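Local atomic coordinates of dTDP-4-dehydrorhamnose reductase (Yersinia enterocolitica, PDB entry 5U9C), a protein that probably catalyses the NADPH-dependent reduction of dTDP-4-dehydro-beta-L-rhamnose to dTDP-L-rhamnose, the nucleotide sugar made by the dTDP-L-rhamnose pathway. Residues 217-228 against 274-283. Residues are numbered along the deposited sequence; the frame is centred on the assembly and turned at random. Where two conformers were deposited one is given.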
ATOM      1  N   PHE D 217       6.547  17.720 -20.932  1.00 24.72           N
ATOM      2  CA  PHE D 217       6.117  18.925 -21.627  1.00 25.93           C
ATOM      3  C   PHE D 217       4.611  19.112 -21.424  1.00 26.00           C
ATOM      4  O   PHE D 217       3.780  18.407 -22.032  1.00 24.76           O
ATOM      5  CB  PHE D 217       6.496  18.890 -23.124  1.00 25.48           C
ATOM      6  CG  PHE D 217       6.303  20.226 -23.822  1.00 26.62           C
ATOM      7  CD1 PHE D 217       5.046  20.618 -24.252  1.00 27.47           C
ATOM      8  CD2 PHE D 217       7.363  21.096 -24.014  1.00 27.93           C
ATOM      9  CE1 PHE D 217       4.848  21.835 -24.865  1.00 28.03           C
ATOM     10  CE2 PHE D 217       7.167  22.320 -24.639  1.00 29.20           C
ATOM     11  CZ  PHE D 217       5.908  22.686 -25.065  1.00 29.18           C
ATOM     12  N   ALA D 218       4.268  20.059 -20.550  1.00 25.14           N
ATOM     13  CA  ALA D 218       2.868  20.341 -20.227  1.00 24.83           C
ATOM     14  C   ALA D 218       2.679  21.719 -19.618  1.00 25.34           C
ATOM     15  O   ALA D 218       3.599  22.263 -18.978  1.00 23.99           O
ATOM     16  CB  ALA D 218       2.343  19.294 -19.249  1.00 24.77           C
ATOM     17  N   SER D 219       1.478  22.265 -19.796  1.00 24.01           N
ATOM     18  CA  SER D 219       1.129  23.538 -19.195  1.00 26.08           C
ATOM     19  C   SER D 219       1.136  23.375 -17.670  1.00 26.44           C
ATOM     20  O   SER D 219       0.902  22.277 -17.145  1.00 24.36           O
ATOM     21  CB  SER D 219      -0.253  23.999 -19.667  1.00 26.76           C
ATOM     22  OG  SER D 219      -0.307  24.137 -21.071  1.00 26.88           O
ATOM     23  N   SER D 220       1.396  24.474 -16.976  0.70 27.69           N
ATOM     24  CA  SER D 220       1.439  24.477 -15.522  0.70 29.41           C
ATOM     25  C   SER D 220       0.023  24.358 -14.948  0.70 29.60           C
ATOM     26  O   SER D 220      -0.873  25.110 -15.339  0.70 28.54           O
ATOM     27  CB  SER D 220       2.108  25.768 -15.033  0.70 31.35           C
ATOM     28  OG  SER D 220       2.117  25.846 -13.625  0.70 34.48           O
ATOM     29  N   GLY D 221      -0.175  23.415 -14.032  1.00 28.20           N
ATOM     30  CA  GLY D 221      -1.480  23.229 -13.401  1.00 29.11           C
ATOM     31  C   GLY D 221      -1.903  21.776 -13.402  1.00 28.74           C
ATOM     32  O   GLY D 221      -1.699  21.062 -14.390  1.00 30.16           O
ATOM     33  N   THR D 222      -2.448  21.344 -12.269  1.00 28.34           N
ATOM     34  CA  THR D 222      -2.981  19.989 -12.090  1.00 28.64           C
ATOM     35  C   THR D 222      -4.460  20.215 -11.914  1.00 26.92           C
ATOM     36  O   THR D 222      -4.892  20.696 -10.877  1.00 27.10           O
ATOM     37  CB  THR D 222      -2.357  19.308 -10.868  1.00 29.08           C
ATOM     38  OG1 THR D 222      -0.951  19.284 -11.058  1.00 30.31           O
ATOM     39  CG2 THR D 222      -2.839  17.890 -10.729  1.00 29.75           C
ATOM     40  N   ILE D 223      -5.229  19.810 -12.925  1.00 26.31           N
ATOM     41  CA  ILE D 223      -6.653  20.102 -13.010  1.00 25.87           C
ATOM     42  C   ILE D 223      -7.486  18.910 -13.452  1.00 24.99           C
ATOM     43  O   ILE D 223      -6.956  17.925 -13.927  1.00 24.73           O
ATOM     44  CB  ILE D 223      -6.857  21.246 -14.040  1.00 27.20           C
ATOM     45  CG1 ILE D 223      -6.186  20.840 -15.364  1.00 28.38           C
ATOM     46  CG2 ILE D 223      -6.258  22.525 -13.486  1.00 28.85           C
ATOM     47  CD1 ILE D 223      -6.152  21.854 -16.446  1.00 31.14           C
ATOM     48  N   SER D 224      -8.795  19.020 -13.291  1.00 24.83           N
ATOM     49  CA  SER D 224      -9.720  17.938 -13.692  1.00 24.91           C
ATOM     50  C   SER D 224     -10.356  18.308 -15.005  1.00 24.78           C
ATOM     51  O   SER D 224     -10.274  19.476 -15.432  1.00 24.85           O
ATOM     52  CB  SER D 224     -10.847  17.764 -12.662  1.00 24.46           C
ATOM     53  OG  SER D 224     -11.701  18.908 -12.623  1.00 25.01           O
ATOM     54  N   ARG D 225     -11.028  17.340 -15.620  1.00 24.54           N
ATOM     55  CA  ARG D 225     -11.774  17.601 -16.854  1.00 26.55           C
ATOM     56  C   ARG D 225     -12.880  18.595 -16.558  1.00 25.83           C
ATOM     57  O   ARG D 225     -13.245  19.381 -17.422  1.00 25.00           O
ATOM     58  CB  ARG D 225     -12.382  16.335 -17.426  1.00 29.34           C
ATOM     59  CG  ARG D 225     -11.389  15.265 -17.837  1.00 32.65           C
ATOM     60  CD  ARG D 225     -10.452  15.736 -18.917  1.00 38.89           C
ATOM     61  NE  ARG D 225      -9.712  14.607 -19.489  1.00 43.76           N
ATOM     62  CZ  ARG D 225      -8.960  14.671 -20.581  1.00 45.84           C
ATOM     63  NH1 ARG D 225      -8.831  15.820 -21.269  1.00 47.42           N
ATOM     64  NH2 ARG D 225      -8.343  13.568 -20.998  1.00 47.77           N
ATOM     65  N   PHE D 226     -13.422  18.545 -15.338  1.00 24.87           N
ATOM     66  CA  PHE D 226     -14.451  19.489 -14.924  1.00 26.32           C
ATOM     67  C   PHE D 226     -13.928  20.921 -14.967  1.00 26.07           C
ATOM     68  O   PHE D 226     -14.624  21.828 -15.444  1.00 25.12           O
ATOM     69  CB  PHE D 226     -14.988  19.145 -13.519  1.00 26.63           C
ATOM     70  CG  PHE D 226     -15.896  20.191 -12.946  1.00 27.68           C
ATOM     71  CD1 PHE D 226     -17.170  20.396 -13.486  1.00 28.66           C
ATOM     72  CD2 PHE D 226     -15.496  20.965 -11.856  1.00 28.92           C
ATOM     73  CE1 PHE D 226     -18.016  21.369 -12.956  1.00 30.55           C
ATOM     74  CE2 PHE D 226     -16.333  21.940 -11.322  1.00 31.02           C
ATOM     75  CZ  PHE D 226     -17.603  22.146 -11.871  1.00 31.64           C
ATOM     76  N   ASP D 227     -12.707  21.122 -14.461  1.00 27.42           N
ATOM     77  CA  ASP D 227     -12.058  22.448 -14.477  1.00 27.32           C
ATOM     78  C   ASP D 227     -11.903  22.927 -15.922  1.00 26.49           C
ATOM     79  O   ASP D 227     -12.146  24.097 -16.238  1.00 25.93           O
ATOM     80  CB  ASP D 227     -10.655  22.409 -13.847  1.00 28.47           C
ATOM     81  CG  ASP D 227     -10.673  22.133 -12.367  1.00 29.65           C
ATOM     82  OD1 ASP D 227     -11.562  22.633 -11.654  1.00 31.93           O
ATOM     83  OD2 ASP D 227      -9.753  21.430 -11.901  1.00 31.88           O
ATOM     84  N   ILE D 228     -11.480  22.019 -16.790  1.00 24.32           N
ATOM     85  CA  ILE D 228     -11.286  22.340 -18.205  1.00 24.72           C
ATOM     86  C   ILE D 228     -12.632  22.689 -18.865  1.00 25.19           C
ATOM     87  O   ILE D 228     -12.727  23.680 -19.619  1.00 25.99           O
ATOM     88  CB  ILE D 228     -10.588  21.169 -18.942  1.00 24.03           C
ATOM     89  CG1 ILE D 228      -9.165  20.995 -18.393  1.00 24.50           C
ATOM     90  CG2 ILE D 228     -10.569  21.419 -20.448  1.00 24.17           C
ATOM     91  CD1 ILE D 228      -8.464  19.724 -18.881  1.00 24.62           C
ATOM     92  N   PRO D 274      11.070  27.059 -26.923  1.00 33.94           N
ATOM     93  CA  PRO D 274       9.685  27.502 -26.736  1.00 35.57           C
ATOM     94  C   PRO D 274       9.059  26.669 -25.604  1.00 35.99           C
ATOM     95  O   PRO D 274       9.120  25.436 -25.649  1.00 36.03           O
ATOM     96  CB  PRO D 274       9.010  27.177 -28.072  1.00 35.44           C
ATOM     97  CG  PRO D 274      10.071  26.675 -28.977  1.00 36.16           C
ATOM     98  CD  PRO D 274      11.237  26.276 -28.153  1.00 34.57           C
ATOM     99  N   LYS D 275       8.451  27.337 -24.625  1.00 35.90           N
ATOM    100  CA  LYS D 275       7.916  26.675 -23.439  1.00 35.92           C
ATOM    101  C   LYS D 275       6.408  26.786 -23.273  1.00 34.58           C
ATOM    102  O   LYS D 275       5.792  27.679 -23.835  1.00 32.89           O
ATOM    103  CB  LYS D 275       8.615  27.257 -22.200  1.00 38.85           C
ATOM    104  CG  LYS D 275      10.147  27.137 -22.279  1.00 41.95           C
ATOM    105  CD  LYS D 275      10.883  27.701 -21.087  1.00 43.28           C
ATOM    106  CE  LYS D 275      12.386  27.604 -21.288  1.00 44.34           C
ATOM    107  NZ  LYS D 275      12.890  28.458 -22.420  1.00 45.97           N
ATOM    108  N   PRO D 276       5.804  25.865 -22.495  1.00 33.56           N
ATOM    109  CA  PRO D 276       4.377  26.011 -22.260  1.00 33.36           C
ATOM    110  C   PRO D 276       4.165  27.119 -21.246  1.00 33.95           C
ATOM    111  O   PRO D 276       5.125  27.607 -20.648  1.00 32.23           O
ATOM    112  CB  PRO D 276       3.964  24.665 -21.664  1.00 33.87           C
ATOM    113  CG  PRO D 276       5.206  23.885 -21.468  1.00 33.46           C
ATOM    114  CD  PRO D 276       6.369  24.785 -21.681  1.00 34.23           C
ATOM    115  N   SER D 277       2.919  27.482 -21.023  1.00 32.87           N
ATOM    116  CA  SER D 277       2.600  28.546 -20.077  1.00 34.79           C
ATOM    117  C   SER D 277       1.593  28.007 -19.026  1.00 33.62           C
ATOM    118  O   SER D 277       1.652  26.826 -18.654  1.00 34.93           O
ATOM    119  CB  SER D 277       2.080  29.751 -20.885  1.00 36.60           C
ATOM    120  OG  SER D 277       1.718  30.827 -20.061  1.00 40.38           O
ATOM    121  N   LEU D 278       0.705  28.860 -18.532  1.00 33.48           N
ATOM    122  CA  LEU D 278      -0.308  28.463 -17.559  1.00 33.03           C
ATOM    123  C   LEU D 278      -1.434  27.734 -18.311  1.00 31.11           C
ATOM    124  O   LEU D 278      -1.745  28.083 -19.455  1.00 29.77           O
ATOM    125  CB  LEU D 278      -0.840  29.681 -16.824  1.00 36.89           C
ATOM    126  CG  LEU D 278       0.203  30.531 -16.081  1.00 41.64           C
ATOM    127  CD1 LEU D 278      -0.400  31.835 -15.564  1.00 45.56           C
ATOM    128  CD2 LEU D 278       0.862  29.760 -14.938  1.00 42.34           C
ATOM    129  N   TRP D 279      -2.027  26.716 -17.689  1.00 28.18           N
ATOM    130  CA  TRP D 279      -3.080  25.920 -18.377  1.00 27.56           C
ATOM    131  C   TRP D 279      -4.235  26.771 -18.929  1.00 27.48           C
ATOM    132  O   TRP D 279      -4.625  26.574 -20.062  1.00 27.44           O
ATOM    133  CB  TRP D 279      -3.606  24.778 -17.492  1.00 26.27           C
ATOM    134  CG  TRP D 279      -4.542  25.177 -16.408  1.00 27.01           C
ATOM    135  CD1 TRP D 279      -4.223  25.611 -15.151  1.00 28.27           C
ATOM    136  CD2 TRP D 279      -5.967  25.197 -16.486  1.00 27.82           C
ATOM    137  NE1 TRP D 279      -5.362  25.873 -14.440  1.00 27.65           N
ATOM    138  CE2 TRP D 279      -6.448  25.616 -15.228  1.00 27.96           C
ATOM    139  CE3 TRP D 279      -6.889  24.891 -17.500  1.00 28.42           C
ATOM    140  CZ2 TRP D 279      -7.815  25.750 -14.952  1.00 28.23           C
ATOM    141  CZ3 TRP D 279      -8.251  24.992 -17.214  1.00 28.95           C
ATOM    142  CH2 TRP D 279      -8.696  25.431 -15.951  1.00 28.88           C
ATOM    143  N   LYS D 280      -4.739  27.730 -18.153  1.00 30.97           N
ATOM    144  CA  LYS D 280      -5.841  28.583 -18.620  1.00 33.78           C
ATOM    145  C   LYS D 280      -5.489  29.408 -19.847  1.00 32.68           C
ATOM    146  O   LYS D 280      -6.309  29.523 -20.754  1.00 32.18           O
ATOM    147  CB  LYS D 280      -6.389  29.507 -17.525  1.00 39.48           C
ATOM    148  CG  LYS D 280      -7.396  28.843 -16.618  1.00 43.93           C
ATOM    149  CD  LYS D 280      -8.115  29.872 -15.762  1.00 50.23           C
ATOM    150  CE  LYS D 280      -9.241  29.236 -14.968  1.00 54.86           C
ATOM    151  NZ  LYS D 280     -10.002  30.262 -14.217  1.00 60.62           N
ATOM    152  N   SER D 281      -4.281  29.958 -19.883  1.00 33.61           N
ATOM    153  CA  SER D 281      -3.837  30.754 -21.035  1.00 34.43           C
ATOM    154  C   SER D 281      -3.655  29.869 -22.256  1.00 32.51           C
ATOM    155  O   SER D 281      -4.049  30.256 -23.336  1.00 32.12           O
ATOM    156  CB  SER D 281      -2.494  31.442 -20.769  1.00 38.67           C
ATOM    157  OG  SER D 281      -2.511  32.120 -19.542  1.00 43.72           O
ATOM    158  N   ASP D 282      -3.001  28.714 -22.093  1.00 30.61           N
ATOM    159  CA  ASP D 282      -2.766  27.805 -23.223  1.00 30.41           C
ATOM    160  C   ASP D 282      -4.093  27.256 -23.781  1.00 29.63           C
ATOM    161  O   ASP D 282      -4.265  27.149 -25.004  1.00 29.45           O
ATOM    162  CB  ASP D 282      -1.795  26.671 -22.837  1.00 31.30           C
ATOM    163  CG  ASP D 282      -0.390  27.184 -22.497  1.00 34.85           C
ATOM    164  OD1 ASP D 282      -0.035  28.299 -22.943  1.00 34.36           O
ATOM    165  OD2 ASP D 282       0.364  26.479 -21.785  1.00 35.55           O
ATOM    166  N   LEU D 283      -5.027  26.927 -22.890  1.00 28.55           N
ATOM    167  CA  LEU D 283      -6.342  26.462 -23.316  1.00 28.35           C
ATOM    168  C   LEU D 283      -7.072  27.584 -24.059  1.00 29.23           C
ATOM    169  O   LEU D 283      -7.671  27.331 -25.099  1.00 28.75           O
ATOM    170  CB  LEU D 283      -7.181  26.016 -22.124  1.00 28.15           C
ATOM    171  CG  LEU D 283      -8.604  25.521 -22.388  1.00 27.34           C
ATOM    172  CD1 LEU D 283      -8.579  24.255 -23.217  1.00 27.10           C
ATOM    173  CD2 LEU D 283      -9.273  25.238 -21.053  1.00 28.67           C
TER
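I223 lies over one face of the W279 indole: its CD1 comes within 3.3 Å of W279 CE3, while CG2 reaches across to the CE2–NE1 side. A beta-branched residue suits this place because both arms can spread over so wide a ring. On the ring's opposite face the methylene CG of K280 packs, sandwiching the indole between aliphatic groups. With CG between its backbone N and carbonyl carbon (chi1 76°), W279 lays the indole beside G221, I223 and D227; S220 O sits in plane at the edge, 3.4 Å from W279 CD1, and the far end, CH2, meets D227 O. G221 CA passes W279 CD1 at 4.0 Å, with a backbone conformation (phi 132°) that glycine takes readily.

The backbones are tied by a single bridge, S220 N to S277 O (2.9 Å, nearly straight) and W279 N to S220 O, which joins the loop leaving strand 213-217, the last of the parallel Rossmann-type sheet, to the start of helix 279-288. Beside it, D282 turns back from the helix's first turn. Its OD2 takes S219 OG on the anti lone pair at 2.5 Å and S277 N on the syn lone pair at 2.8 Å, so one small hydroxyl and one backbone N-H hold this oxygen, while OD1 makes a weak hydrogen bond to Q198 of helix 196-209.

At the strand end, P276 sets CG of its puckered, rigid ring over one face of the F217 phenyl ring, 3.9 Å from the ring centroid and 14° off the ring normal. L283 CD2 touches I228 CG2 at 4.1 Å, an apolar meeting between two helices, and I228 also adjoins F168, which binds (R)-malate in a structure of this protein, though none is bound to this chain.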